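Local coordinates for protein desmoplakin (Homo sapiens, PDB 3R6N) that probably links intermediate filaments to desmosomes in cell adhesion, this fragment of its plakin domain forming a rigid rod of spectrin repeats, at residues C14-D26 and L74-R88. Numbering follows the deposited sequence.
Sequences CLGWMRQQRAEMD and LEEEYENLLKASFER
Glu-77 holds two arginines of the facing helix in one salt-bridge network. Its OE1 takes weak bonds from Arg-19 NE and NH2 at the guanidinium edge, the NH2 bond 3.3 Å long, with the two planes 84° apart. OE2 meets Arg-22 by charge alone, 3.6 Å from NH1 and well out of the guanidinium plane. Arg-22, long enough to reach Asn-80 as well, bends at chi3 (76°) and brings NH1 and NH2 to Asn-80 OD1 from the same side of the amide plane, tilted out of it, at 2.8 Å from NH2.

Glu-77 also packs as a knob, its methylenes against Leu-15 CD2 and Met-18 CE. Long, flexible Met-18 is the reciprocal knob among Leu-74, Glu-77, Tyr-78 and Leu-81; its SD lies at the edge of the Tyr-78 ring, a Met-aromatic contact. The Tyr-78 hydroxyl bonds Ile-51 O in neighbouring helix 34-64.

Where helix 14-24 ends, Arg-88 NH2 bonds Met-25 O at 2.7 Å, while Met-25 CE lies over one face of the Arg-88 guanidinium. The helices pack side by side, nearly parallel at 19°. Glutamate suits this interface doubly: its aliphatic stem joins the apolar packing, and the arginines probably favour the ionised form of its buried carboxylate.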
ATOM      1  N   CYS A  14      53.756 -14.168 -50.237  1.00 92.91           N
ATOM      2  CA  CYS A  14      53.300 -12.964 -49.549  1.00 92.60           C
ATOM      3  C   CYS A  14      51.783 -12.898 -49.464  1.00 91.86           C
ATOM      4  O   CYS A  14      51.220 -12.774 -48.379  1.00 91.37           O
ATOM      5  CB  CYS A  14      53.823 -11.709 -50.245  1.00 93.33           C
ATOM      6  SG  CYS A  14      55.433 -11.164 -49.672  1.00 94.60           S
ATOM      7  N   LEU A  15      51.125 -12.970 -50.616  1.00 77.95           N
ATOM      8  CA  LEU A  15      49.671 -12.928 -50.657  1.00 77.62           C
ATOM      9  C   LEU A  15      49.087 -14.085 -49.855  1.00 77.24           C
ATOM     10  O   LEU A  15      47.953 -14.020 -49.391  1.00 76.83           O
ATOM     11  CB  LEU A  15      49.169 -12.980 -52.100  1.00 78.37           C
ATOM     12  CG  LEU A  15      49.562 -11.820 -53.021  1.00 76.67           C
ATOM     13  CD1 LEU A  15      48.921 -11.995 -54.388  1.00 77.61           C
ATOM     14  CD2 LEU A  15      49.163 -10.485 -52.418  1.00 76.62           C
ATOM     15  N   GLY A  16      49.878 -15.140 -49.693  1.00104.25           N
ATOM     16  CA  GLY A  16      49.450 -16.313 -48.953  1.00104.37           C
ATOM     17  C   GLY A  16      49.493 -16.111 -47.453  1.00103.70           C
ATOM     18  O   GLY A  16      48.616 -16.578 -46.728  1.00103.47           O
ATOM     19  N   TRP A  17      50.520 -15.417 -46.977  1.00 93.44           N
ATOM     20  CA  TRP A  17      50.619 -15.120 -45.560  1.00 93.18           C
ATOM     21  C   TRP A  17      49.684 -13.974 -45.197  1.00 92.47           C
ATOM     22  O   TRP A  17      49.056 -13.983 -44.137  1.00 92.03           O
ATOM     23  CB  TRP A  17      52.054 -14.771 -45.169  1.00 93.96           C
ATOM     24  CG  TRP A  17      52.191 -14.438 -43.719  1.00 94.17           C
ATOM     25  CD1 TRP A  17      52.382 -15.314 -42.690  1.00 94.62           C
ATOM     26  CD2 TRP A  17      52.129 -13.135 -43.130  1.00 94.33           C
ATOM     27  NE1 TRP A  17      52.448 -14.636 -41.497  1.00 94.94           N
ATOM     28  CE2 TRP A  17      52.296 -13.297 -41.740  1.00 94.82           C
ATOM     29  CE3 TRP A  17      51.949 -11.846 -43.642  1.00 94.46           C
ATOM     30  CZ2 TRP A  17      52.292 -12.219 -40.858  1.00 95.46           C
ATOM     31  CZ3 TRP A  17      51.945 -10.777 -42.762  1.00 95.20           C
ATOM     32  CH2 TRP A  17      52.115 -10.970 -41.386  1.00 95.71           C
ATOM     33  N   MET A  18      49.588 -12.993 -46.087  1.00 81.64           N
ATOM     34  CA  MET A  18      48.728 -11.836 -45.860  1.00 81.42           C
ATOM     35  C   MET A  18      47.243 -12.189 -45.838  1.00 80.75           C
ATOM     36  O   MET A  18      46.439 -11.484 -45.232  1.00 80.47           O
ATOM     37  CB  MET A  18      48.992 -10.753 -46.908  1.00 82.15           C
ATOM     38  CG  MET A  18      50.109  -9.800 -46.530  1.00 83.17           C
ATOM     39  SD  MET A  18      50.089  -8.309 -47.530  1.00 84.48           S
ATOM     40  CE  MET A  18      50.661  -8.951 -49.098  1.00 84.57           C
ATOM     41  N   ARG A  19      46.882 -13.278 -46.504  1.00100.26           N
ATOM     42  CA  ARG A  19      45.490 -13.700 -46.553  1.00100.10           C
ATOM     43  C   ARG A  19      45.206 -14.771 -45.510  1.00 99.85           C
ATOM     44  O   ARG A  19      44.069 -14.938 -45.077  1.00 99.61           O
ATOM     45  CB  ARG A  19      45.118 -14.168 -47.960  1.00100.97           C
ATOM     46  CG  ARG A  19      45.017 -13.015 -48.951  1.00101.39           C
ATOM     47  CD  ARG A  19      45.070 -13.483 -50.394  1.00102.53           C
ATOM     48  NE  ARG A  19      45.102 -12.352 -51.316  1.00103.13           N
ATOM     49  CZ  ARG A  19      45.279 -12.457 -52.630  1.00104.24           C
ATOM     50  NH1 ARG A  19      45.448 -13.650 -53.188  1.00104.91           N
ATOM     51  NH2 ARG A  19      45.293 -11.367 -53.386  1.00104.96           N
ATOM     52  N   GLN A  20      46.244 -15.486 -45.096  1.00119.56           N
ATOM     53  CA  GLN A  20      46.096 -16.434 -44.005  1.00119.63           C
ATOM     54  C   GLN A  20      45.893 -15.675 -42.695  1.00118.83           C
ATOM     55  O   GLN A  20      45.349 -16.214 -41.730  1.00118.70           O
ATOM     56  CB  GLN A  20      47.308 -17.363 -43.912  1.00120.55           C
ATOM     57  CG  GLN A  20      47.144 -18.490 -42.902  1.00121.18           C
ATOM     58  CD  GLN A  20      45.879 -19.298 -43.132  1.00121.45           C
ATOM     59  OE1 GLN A  20      45.469 -19.521 -44.271  1.00122.14           O
ATOM     60  NE2 GLN A  20      45.250 -19.735 -42.046  1.00120.85           N
ATOM     61  N   GLN A  21      46.327 -14.417 -42.674  1.00 81.36           N
ATOM     62  CA  GLN A  21      46.112 -13.549 -41.520  1.00 81.00           C
ATOM     63  C   GLN A  21      44.675 -13.036 -41.483  1.00 80.36           C
ATOM     64  O   GLN A  21      44.099 -12.870 -40.409  1.00 79.97           O
ATOM     65  CB  GLN A  21      47.087 -12.372 -41.533  1.00 81.64           C
ATOM     66  CG  GLN A  21      48.544 -12.769 -41.404  1.00 82.52           C
ATOM     67  CD  GLN A  21      48.843 -13.468 -40.096  1.00 82.83           C
ATOM     68  OE1 GLN A  21      48.922 -12.833 -39.043  1.00 83.20           O
ATOM     69  NE2 GLN A  21      49.011 -14.786 -40.154  1.00 83.04           N
ATOM     70  N   ARG A  22      44.102 -12.781 -42.657  1.00109.73           N
ATOM     71  CA  ARG A  22      42.710 -12.350 -42.747  1.00109.46           C
ATOM     72  C   ARG A  22      41.791 -13.480 -42.309  1.00109.21           C
ATOM     73  O   ARG A  22      40.791 -13.254 -41.631  1.00108.05           O
ATOM     74  CB  ARG A  22      42.355 -11.929 -44.173  1.00110.09           C
ATOM     75  CG  ARG A  22      43.244 -10.846 -44.745  1.00110.66           C
ATOM     76  CD  ARG A  22      42.826 -10.486 -46.164  1.00111.50           C
ATOM     77  NE  ARG A  22      41.620  -9.664 -46.192  1.00111.84           N
ATOM     78  CZ  ARG A  22      41.626  -8.336 -46.271  1.00112.61           C
ATOM     79  NH1 ARG A  22      42.777  -7.681 -46.333  1.00113.19           N
ATOM     80  NH2 ARG A  22      40.482  -7.663 -46.291  1.00113.16           N
ATOM     81  N   ALA A  23      42.138 -14.699 -42.708  1.00 97.57           N
ATOM     82  CA  ALA A  23      41.358 -15.875 -42.356  1.00 96.61           C
ATOM     83  C   ALA A  23      41.294 -16.042 -40.845  1.00 95.55           C
ATOM     84  O   ALA A  23      40.224 -16.264 -40.282  1.00 93.54           O
ATOM     85  CB  ALA A  23      41.953 -17.114 -42.999  1.00 97.77           C
ATOM     86  N   GLU A  24      42.445 -15.931 -40.192  1.00114.41           N
ATOM     87  CA  GLU A  24      42.515 -16.108 -38.749  1.00113.81           C
ATOM     88  C   GLU A  24      41.696 -15.067 -37.999  1.00112.50           C
ATOM     89  O   GLU A  24      41.002 -15.393 -37.040  1.00110.47           O
ATOM     90  CB  GLU A  24      43.965 -16.078 -38.268  1.00115.14           C
ATOM     91  CG  GLU A  24      44.783 -17.281 -38.698  1.00116.09           C
ATOM     92  CD  GLU A  24      46.202 -17.230 -38.171  1.00117.66           C
ATOM     93  OE1 GLU A  24      46.455 -16.453 -37.222  1.00118.00           O
ATOM     94  OE2 GLU A  24      47.064 -17.961 -38.706  1.00118.96           O
ATOM     95  N   MET A  25      41.775 -13.813 -38.429  1.00 94.95           N
ATOM     96  CA  MET A  25      41.057 -12.753 -37.733  1.00 92.88           C
ATOM     97  C   MET A  25      39.602 -12.623 -38.173  1.00 89.95           C
ATOM     98  O   MET A  25      38.908 -11.697 -37.764  1.00 88.54           O
ATOM     99  CB  MET A  25      41.788 -11.409 -37.839  1.00 93.74           C
ATOM    100  CG  MET A  25      42.104 -10.951 -39.248  1.00 94.80           C
ATOM    101  SD  MET A  25      42.785  -9.275 -39.270  1.00 95.51           S
ATOM    102  CE  MET A  25      41.308  -8.310 -38.965  1.00 93.12           C
ATOM    103  N   ASP A  26      39.143 -13.553 -39.001  1.00 98.64           N
ATOM    104  CA  ASP A  26      37.730 -13.621 -39.359  1.00 97.18           C
ATOM    105  C   ASP A  26      37.102 -14.859 -38.740  1.00 95.38           C
ATOM    106  O   ASP A  26      35.882 -14.968 -38.638  1.00 94.08           O
ATOM    107  CB  ASP A  26      37.540 -13.639 -40.877  1.00100.16           C
ATOM    108  CG  ASP A  26      37.524 -12.245 -41.485  1.00102.45           C
ATOM    109  OD1 ASP A  26      37.270 -11.272 -40.742  1.00101.27           O
ATOM    110  OD2 ASP A  26      37.756 -12.129 -42.709  1.00105.74           O
ATOM    111  N   LEU A  74      50.677  -6.342 -54.299  1.00 78.45           N
ATOM    112  CA  LEU A  74      51.132  -6.607 -52.941  1.00 77.60           C
ATOM    113  C   LEU A  74      50.798  -5.436 -52.038  1.00 78.59           C
ATOM    114  O   LEU A  74      50.287  -5.617 -50.938  1.00 77.75           O
ATOM    115  CB  LEU A  74      52.638  -6.867 -52.908  1.00 77.87           C
ATOM    116  CG  LEU A  74      53.125  -8.237 -53.375  1.00 76.85           C
ATOM    117  CD1 LEU A  74      54.641  -8.297 -53.342  1.00 77.46           C
ATOM    118  CD2 LEU A  74      52.537  -9.336 -52.519  1.00 75.39           C
ATOM    119  N   GLU A  75      51.094  -4.230 -52.506  1.00 99.45           N
ATOM    120  CA  GLU A  75      50.853  -3.033 -51.715  1.00101.09           C
ATOM    121  C   GLU A  75      49.363  -2.842 -51.451  1.00100.68           C
ATOM    122  O   GLU A  75      48.969  -2.356 -50.395  1.00101.03           O
ATOM    123  CB  GLU A  75      51.430  -1.801 -52.415  1.00103.91           C
ATOM    124  CG  GLU A  75      51.506  -0.569 -51.527  1.00106.37           C
ATOM    125  CD  GLU A  75      52.410  -0.774 -50.322  1.00106.37           C
ATOM    126  OE1 GLU A  75      53.239  -1.711 -50.351  1.00104.99           O
ATOM    127  OE2 GLU A  75      52.292  -0.003 -49.344  1.00108.01           O
ATOM    128  N   GLU A  76      48.538  -3.232 -52.417  1.00 91.52           N
ATOM    129  CA  GLU A  76      47.096  -3.069 -52.298  1.00 91.40           C
ATOM    130  C   GLU A  76      46.526  -4.061 -51.296  1.00 89.17           C
ATOM    131  O   GLU A  76      45.567  -3.759 -50.582  1.00 89.07           O
ATOM    132  CB  GLU A  76      46.422  -3.231 -53.665  1.00 91.97           C
ATOM    133  CG  GLU A  76      44.903  -3.110 -53.641  1.00 92.21           C
ATOM    134  CD  GLU A  76      44.214  -4.402 -53.236  1.00 90.11           C
ATOM    135  OE1 GLU A  76      44.628  -5.479 -53.718  1.00 89.18           O
ATOM    136  OE2 GLU A  76      43.260  -4.340 -52.431  1.00 89.61           O
ATOM    137  N   GLU A  77      47.121  -5.248 -51.247  1.00 90.42           N
ATOM    138  CA  GLU A  77      46.700  -6.272 -50.304  1.00 88.59           C
ATOM    139  C   GLU A  77      47.112  -5.897 -48.891  1.00 88.45           C
ATOM    140  O   GLU A  77      46.337  -6.037 -47.950  1.00 87.65           O
ATOM    141  CB  GLU A  77      47.307  -7.624 -50.668  1.00 87.54           C
ATOM    142  CG  GLU A  77      46.845  -8.759 -49.779  1.00 86.08           C
ATOM    143  CD  GLU A  77      45.359  -9.040 -49.922  1.00 85.89           C
ATOM    144  OE1 GLU A  77      44.860  -9.044 -51.070  1.00 86.72           O
ATOM    145  OE2 GLU A  77      44.688  -9.252 -48.885  1.00 85.12           O
ATOM    146  N   TYR A  78      48.340  -5.418 -48.745  1.00 75.81           N
ATOM    147  CA  TYR A  78      48.851  -5.063 -47.432  1.00 76.26           C
ATOM    148  C   TYR A  78      48.085  -3.890 -46.825  1.00 77.50           C
ATOM    149  O   TYR A  78      47.715  -3.924 -45.650  1.00 77.11           O
ATOM    150  CB  TYR A  78      50.347  -4.749 -47.487  1.00 77.68           C
ATOM    151  CG  TYR A  78      50.905  -4.367 -46.141  1.00 78.73           C
ATOM    152  CD1 TYR A  78      51.348  -5.332 -45.250  1.00 77.69           C
ATOM    153  CD2 TYR A  78      50.970  -3.038 -45.751  1.00 81.17           C
ATOM    154  CE1 TYR A  78      51.849  -4.982 -44.011  1.00 78.99           C
ATOM    155  CE2 TYR A  78      51.467  -2.679 -44.515  1.00 82.60           C
ATOM    156  CZ  TYR A  78      51.906  -3.652 -43.648  1.00 81.47           C
ATOM    157  OH  TYR A  78      52.402  -3.288 -42.415  1.00 83.21           O
ATOM    158  N   GLU A  79      47.848  -2.856 -47.627  1.00103.59           N
ATOM    159  CA  GLU A  79      47.145  -1.671 -47.150  1.00105.37           C
ATOM    160  C   GLU A  79      45.711  -2.020 -46.770  1.00103.88           C
ATOM    161  O   GLU A  79      45.103  -1.363 -45.926  1.00104.64           O
ATOM    162  CB  GLU A  79      47.163  -0.567 -48.211  1.00107.91           C
ATOM    163  CG  GLU A  79      47.394   0.829 -47.648  1.00111.14           C
ATOM    164  CD  GLU A  79      48.792   1.002 -47.079  1.00112.47           C
ATOM    165  OE1 GLU A  79      49.743   0.444 -47.668  1.00111.98           O
ATOM    166  OE2 GLU A  79      48.940   1.688 -46.044  1.00114.26           O
ATOM    167  N   ASN A  80      45.184  -3.063 -47.405  1.00 87.83           N
ATOM    168  CA  ASN A  80      43.835  -3.545 -47.136  1.00 86.53           C
ATOM    169  C   ASN A  80      43.781  -4.328 -45.825  1.00 84.79           C
ATOM    170  O   ASN A  80      42.863  -4.152 -45.025  1.00 84.49           O
ATOM    171  CB  ASN A  80      43.340  -4.404 -48.305  1.00 85.79           C
ATOM    172  CG  ASN A  80      41.850  -4.687 -48.240  1.00 85.36           C
ATOM    173  OD1 ASN A  80      41.348  -5.216 -47.249  1.00 84.01           O
ATOM    174  ND2 ASN A  80      41.135  -4.336 -49.305  1.00 86.77           N
ATOM    175  N   LEU A  81      44.780  -5.182 -45.612  1.00 76.84           N
ATOM    176  CA  LEU A  81      44.914  -5.950 -44.377  1.00 75.59           C
ATOM    177  C   LEU A  81      45.116  -5.003 -43.206  1.00 76.63           C
ATOM    178  O   LEU A  81      44.414  -5.077 -42.203  1.00 74.24           O
ATOM    179  CB  LEU A  81      46.120  -6.889 -44.467  1.00 75.11           C
ATOM    180  CG  LEU A  81      46.165  -8.168 -43.626  1.00 76.19           C
ATOM    181  CD1 LEU A  81      47.604  -8.636 -43.480  1.00 76.61           C
ATOM    182  CD2 LEU A  81      45.538  -7.969 -42.261  1.00 75.89           C
ATOM    183  N   LEU A  82      46.089  -4.113 -43.346  1.00 78.90           N
ATOM    184  CA  LEU A  82      46.429  -3.177 -42.288  1.00 78.70           C
ATOM    185  C   LEU A  82      45.219  -2.372 -41.831  1.00 77.27           C
ATOM    186  O   LEU A  82      45.058  -2.111 -40.641  1.00 72.08           O
ATOM    187  CB  LEU A  82      47.541  -2.238 -42.754  1.00 78.02           C
ATOM    188  CG  LEU A  82      48.174  -1.387 -41.658  1.00 79.08           C
ATOM    189  CD1 LEU A  82      48.552  -2.257 -40.470  1.00 78.64           C
ATOM    190  CD2 LEU A  82      49.383  -0.654 -42.198  1.00 82.75           C
ATOM    191  N   LYS A  83      44.372  -1.984 -42.779  1.00 85.77           N
ATOM    192  CA  LYS A  83      43.175  -1.206 -42.475  1.00 85.58           C
ATOM    193  C   LYS A  83      42.193  -2.037 -41.662  1.00 82.28           C
ATOM    194  O   LYS A  83      41.638  -1.570 -40.665  1.00 80.70           O
ATOM    195  CB  LYS A  83      42.510  -0.724 -43.765  1.00 89.48           C
ATOM    196  CG  LYS A  83      41.247   0.099 -43.564  1.00 90.79           C
ATOM    197  CD  LYS A  83      40.740   0.644 -44.894  1.00 93.21           C
ATOM    198  CE  LYS A  83      39.447   1.435 -44.738  1.00 94.72           C
ATOM    199  NZ  LYS A  83      38.277   0.572 -44.402  1.00 92.44           N
ATOM    200  N   ALA A  84      41.982  -3.275 -42.100  1.00 77.20           N
ATOM    201  CA  ALA A  84      41.078  -4.191 -41.423  1.00 74.46           C
ATOM    202  C   ALA A  84      41.601  -4.516 -40.029  1.00 71.84           C
ATOM    203  O   ALA A  84      40.831  -4.648 -39.081  1.00 69.68           O
ATOM    204  CB  ALA A  84      40.912  -5.463 -42.241  1.00 75.08           C
ATOM    205  N   SER A  85      42.918  -4.646 -39.914  1.00 79.01           N
ATOM    206  CA  SER A  85      43.546  -4.952 -38.636  1.00 78.56           C
ATOM    207  C   SER A  85      43.253  -3.861 -37.612  1.00 78.14           C
ATOM    208  O   SER A  85      42.915  -4.154 -36.467  1.00 77.01           O
ATOM    209  CB  SER A  85      45.056  -5.131 -38.807  1.00 81.41           C
ATOM    210  OG  SER A  85      45.668  -5.513 -37.588  1.00 82.74           O
ATOM    211  N   PHE A  86      43.377  -2.603 -38.025  1.00 95.44           N
ATOM    212  CA  PHE A  86      43.060  -1.488 -37.142  1.00 94.92           C
ATOM    213  C   PHE A  86      41.596  -1.516 -36.717  1.00 91.81           C
ATOM    214  O   PHE A  86      41.282  -1.400 -35.533  1.00 89.60           O
ATOM    215  CB  PHE A  86      43.382  -0.150 -37.808  1.00 97.41           C
ATOM    216  CG  PHE A  86      44.809   0.285 -37.635  1.00100.03           C
ATOM    217  CD1 PHE A  86      45.732   0.103 -38.653  1.00102.95           C
ATOM    218  CD2 PHE A  86      45.229   0.880 -36.455  1.00100.19           C
ATOM    219  CE1 PHE A  86      47.045   0.505 -38.497  1.00106.23           C
ATOM    220  CE2 PHE A  86      46.545   1.285 -36.293  1.00103.97           C
ATOM    221  CZ  PHE A  86      47.452   1.095 -37.316  1.00106.95           C
ATOM    222  N   GLU A  87      40.705  -1.671 -37.689  1.00 96.61           N
ATOM    223  CA  GLU A  87      39.273  -1.647 -37.423  1.00 95.02           C
ATOM    224  C   GLU A  87      38.844  -2.796 -36.524  1.00 91.54           C
ATOM    225  O   GLU A  87      37.839  -2.694 -35.826  1.00 89.28           O
ATOM    226  CB  GLU A  87      38.488  -1.660 -38.734  1.00 97.42           C
ATOM    227  CG  GLU A  87      38.700  -0.405 -39.564  1.00101.32           C
ATOM    228  CD  GLU A  87      38.318  -0.577 -41.024  1.00105.14           C
ATOM    229  OE1 GLU A  87      38.501   0.390 -41.796  1.00109.23           O
ATOM    230  OE2 GLU A  87      37.841  -1.673 -41.398  1.00104.71           O
ATOM    231  N   ARG A  88      39.606  -3.885 -36.540  1.00 85.79           N
ATOM    232  CA  ARG A  88      39.323  -5.029 -35.677  1.00 83.55           C
ATOM    233  C   ARG A  88      39.707  -4.698 -34.240  1.00 82.39           C
ATOM    234  O   ARG A  88      38.945  -4.953 -33.302  1.00 80.13           O
ATOM    235  CB  ARG A  88      40.067  -6.278 -36.167  1.00 84.86           C
ATOM    236  CG  ARG A  88      40.218  -7.394 -35.137  1.00 84.45           C
ATOM    237  CD  ARG A  88      38.880  -7.984 -34.709  1.00 82.00           C
ATOM    238  NE  ARG A  88      38.375  -9.004 -35.628  1.00 81.72           N
ATOM    239  CZ  ARG A  88      37.534  -8.763 -36.632  1.00 81.80           C
ATOM    240  NH1 ARG A  88      37.099  -7.529 -36.863  1.00 82.16           N
ATOM    241  NH2 ARG A  88      37.128  -9.758 -37.409  1.00 82.46           N
TER